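Local atomic coordinates of RIM-binding protein, isoform F (Drosophila melanogaster, PDB entry 4Z8A), a protein that probably acts as a scaffold at synaptic active zones, using an SH3 domain to bind a peptide derived from the calcium channel Cacophony. Residues D50-E53 with D54-M58. Sequence-based numbering, arbitrary orientation.
Sequences DMDE and DGFYM
The chain reverses in a type I beta turn from D52 to G55, closed by G55 N donating to D52 O (3.0 Å), and a second backbone bond, D52 N to F56 O (2.8 Å), ties the first turn residue to the one just after the turn. G55, at positive phi (102°), closes the turn with a backbone shape in which a beta carbon would press on the carbonyl of D54. With CG between the backbone N and the carbonyl carbon (chi1 64°), the D52 carboxylate reaches in toward the amides that follow it, its side chain lying beside that of F56 and pointing the same way. OD1 accepts from two amides on opposite faces of the carboxylate plane, F56 N at 2.9 Å in a nearly straight bond and D54 N in a more bent one (136°). A water donates to OD2 of both D52 and D54 and so probably eases the repulsion between these neighbouring carboxylates. An alanine in place of D52 is likely to leave the amides of D54 and F56 without that acceptor and the turn held by its backbone bonds alone. Flanking the turn, M51 and Y57 cross obliquely, M51 CB lying 3.6 Å from Y57 CE1; the M51 chain, bent at its last torsion, sets its CE 3.4 Å from Y57 OH. This loop, the n-Src loop of the SH3 fold, joins strands 44-48 and 56-61; F56 packs on P69 and L67 of strand 64-69 and makes a cation-pi contact with a basic side chain of the bound peptide.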
ATOM      1  N   ASP A  50      -9.099   2.650  -4.559  1.00 17.25           N
ATOM      2  CA  ASP A  50      -8.718   1.280  -4.914  1.00 15.78           C
ATOM      3  C   ASP A  50      -7.214   1.131  -5.154  1.00 16.59           C
ATOM      4  O   ASP A  50      -6.537   2.114  -5.396  1.00 16.24           O
ATOM      5  CB  ASP A  50      -9.437   0.824  -6.188  1.00 26.92           C
ATOM      6  CG  ASP A  50     -10.908   1.199  -6.216  1.00 41.27           C
ATOM      7  OD1 ASP A  50     -11.578   1.108  -5.169  1.00 37.14           O
ATOM      8  OD2 ASP A  50     -11.398   1.568  -7.306  1.00 51.64           O
ATOM      9  N   MET A  51      -6.700  -0.097  -5.136  1.00 13.55           N
ATOM     10  CA  MET A  51      -5.310  -0.280  -5.559  1.00 14.06           C
ATOM     11  C   MET A  51      -5.201   0.023  -7.051  1.00 17.80           C
ATOM     12  O   MET A  51      -6.167  -0.110  -7.795  1.00 18.02           O
ATOM     13  CB  MET A  51      -4.796  -1.695  -5.239  1.00 22.33           C
ATOM     14  CG  MET A  51      -5.297  -2.815  -6.120  1.00 21.88           C
ATOM     15  SD  MET A  51      -4.427  -4.396  -5.821  1.00 21.90           S
ATOM     16  CE  MET A  51      -4.791  -4.718  -4.096  1.00 17.92           C
ATOM     17  N   ASP A  52      -4.030   0.463  -7.485  1.00 15.87           N
ATOM     18  CA  ASP A  52      -3.844   0.732  -8.908  1.00 14.05           C
ATOM     19  C   ASP A  52      -3.556  -0.575  -9.632  1.00 14.74           C
ATOM     20  O   ASP A  52      -3.506  -1.645  -9.014  1.00 16.73           O
ATOM     21  CB  ASP A  52      -2.735   1.797  -9.165  1.00 18.82           C
ATOM     22  CG  ASP A  52      -1.335   1.358  -8.721  1.00 17.27           C
ATOM     23  OD1 ASP A  52      -1.062   0.138  -8.613  1.00 16.89           O
ATOM     24  OD2 ASP A  52      -0.475   2.265  -8.535  1.00 17.60           O
ATOM     25  N   GLU A  53      -3.371  -0.504 -10.947  1.00 18.31           N
ATOM     26  CA  GLU A  53      -3.207  -1.715 -11.726  1.00 19.76           C
ATOM     27  C   GLU A  53      -1.908  -2.460 -11.414  1.00 19.00           C
ATOM     28  O   GLU A  53      -1.763  -3.619 -11.792  1.00 18.45           O
ATOM     29  CB  GLU A  53      -3.297  -1.392 -13.216  1.00 28.48           C
ATOM     30  CG  GLU A  53      -2.342  -0.332 -13.697  1.00 45.16           C
ATOM     31  CD  GLU A  53      -2.523  -0.020 -15.174  1.00 58.15           C
ATOM     32  OE1 GLU A  53      -3.281  -0.747 -15.854  1.00 64.38           O
ATOM     33  OE2 GLU A  53      -1.910   0.955 -15.652  1.00 65.82           O
ATOM     34  N   ASP A  54      -0.991  -1.823 -10.688  1.00 12.16           N
ATOM     35  CA  ASP A  54       0.277  -2.454 -10.330  1.00 12.01           C
ATOM     36  C   ASP A  54       0.265  -3.050  -8.934  1.00 17.42           C
ATOM     37  O   ASP A  54       1.220  -3.706  -8.522  1.00 18.05           O
ATOM     38  CB  ASP A  54       1.421  -1.448 -10.432  1.00 15.63           C
ATOM     39  CG  ASP A  54       1.547  -0.855 -11.820  1.00 17.67           C
ATOM     40  OD1 ASP A  54       1.428  -1.613 -12.809  1.00 21.68           O
ATOM     41  OD2 ASP A  54       1.763   0.362 -11.911  1.00 18.07           O
ATOM     42  N   GLY A  55      -0.814  -2.809  -8.199  1.00 13.51           N
ATOM     43  CA  GLY A  55      -0.912  -3.329  -6.854  1.00 11.36           C
ATOM     44  C   GLY A  55      -0.637  -2.365  -5.717  1.00 13.19           C
ATOM     45  O   GLY A  55      -0.554  -2.782  -4.561  1.00 12.77           O
ATOM     46  N   PHE A  56      -0.500  -1.077  -6.016  1.00 10.60           N
ATOM     47  CA  PHE A  56      -0.195  -0.095  -4.974  1.00 10.60           C
ATOM     48  C   PHE A  56      -1.417   0.708  -4.549  1.00 14.10           C
ATOM     49  O   PHE A  56      -2.278   1.019  -5.376  1.00 12.23           O
ATOM     50  CB  PHE A  56       0.903   0.881  -5.453  1.00 12.21           C
ATOM     51  CG  PHE A  56       2.272   0.248  -5.515  1.00 12.73           C
ATOM     52  CD1 PHE A  56       2.620  -0.556  -6.579  1.00 10.31           C
ATOM     53  CD2 PHE A  56       3.176   0.412  -4.479  1.00 11.27           C
ATOM     54  CE1 PHE A  56       3.854  -1.173  -6.618  1.00 12.15           C
ATOM     55  CE2 PHE A  56       4.422  -0.172  -4.520  1.00 13.06           C
ATOM     56  CZ  PHE A  56       4.751  -0.996  -5.590  1.00  9.82           C
ATOM     57  N   TYR A  57      -1.488   1.042  -3.262  1.00 11.85           N
ATOM     58  CA  TYR A  57      -2.526   1.963  -2.774  1.00 12.67           C
ATOM     59  C   TYR A  57      -1.944   3.349  -2.633  1.00 10.56           C
ATOM     60  O   TYR A  57      -0.790   3.471  -2.268  1.00 12.06           O
ATOM     61  CB  TYR A  57      -3.048   1.562  -1.406  1.00 10.62           C
ATOM     62  CG  TYR A  57      -3.779   0.228  -1.352  1.00 13.11           C
ATOM     63  CD1 TYR A  57      -5.033   0.083  -1.917  1.00 17.67           C
ATOM     64  CD2 TYR A  57      -3.229  -0.857  -0.687  1.00 12.60           C
ATOM     65  CE1 TYR A  57      -5.720  -1.130  -1.845  1.00 16.46           C
ATOM     66  CE2 TYR A  57      -3.902  -2.067  -0.622  1.00 12.40           C
ATOM     67  CZ  TYR A  57      -5.139  -2.195  -1.211  1.00 15.51           C
ATOM     68  OH  TYR A  57      -5.821  -3.397  -1.128  1.00 17.62           O
ATOM     69  N   MET A  58      -2.761   4.381  -2.822  1.00 10.50           N
ATOM     70  CA  MET A  58      -2.363   5.721  -2.361  1.00 14.54           C
ATOM     71  C   MET A  58      -2.608   5.812  -0.859  1.00 12.36           C
ATOM     72  O   MET A  58      -3.730   5.635  -0.424  1.00 14.40           O
ATOM     73  CB  MET A  58      -3.145   6.813  -3.071  1.00 15.34           C
ATOM     74  CG  MET A  58      -2.861   8.218  -2.490  1.00 20.26           C
ATOM     75  SD  MET A  58      -1.117   8.720  -2.617  1.00 26.79           S
ATOM     76  CE  MET A  58      -0.833   8.596  -4.386  1.00 26.45           C
TER
HETATM   77  O   HOH W   1      -5.374   3.580  -3.475  1.00 19.30           O
HETATM   78  O   HOH W   2       2.084   1.729  -9.400  1.00 17.31           O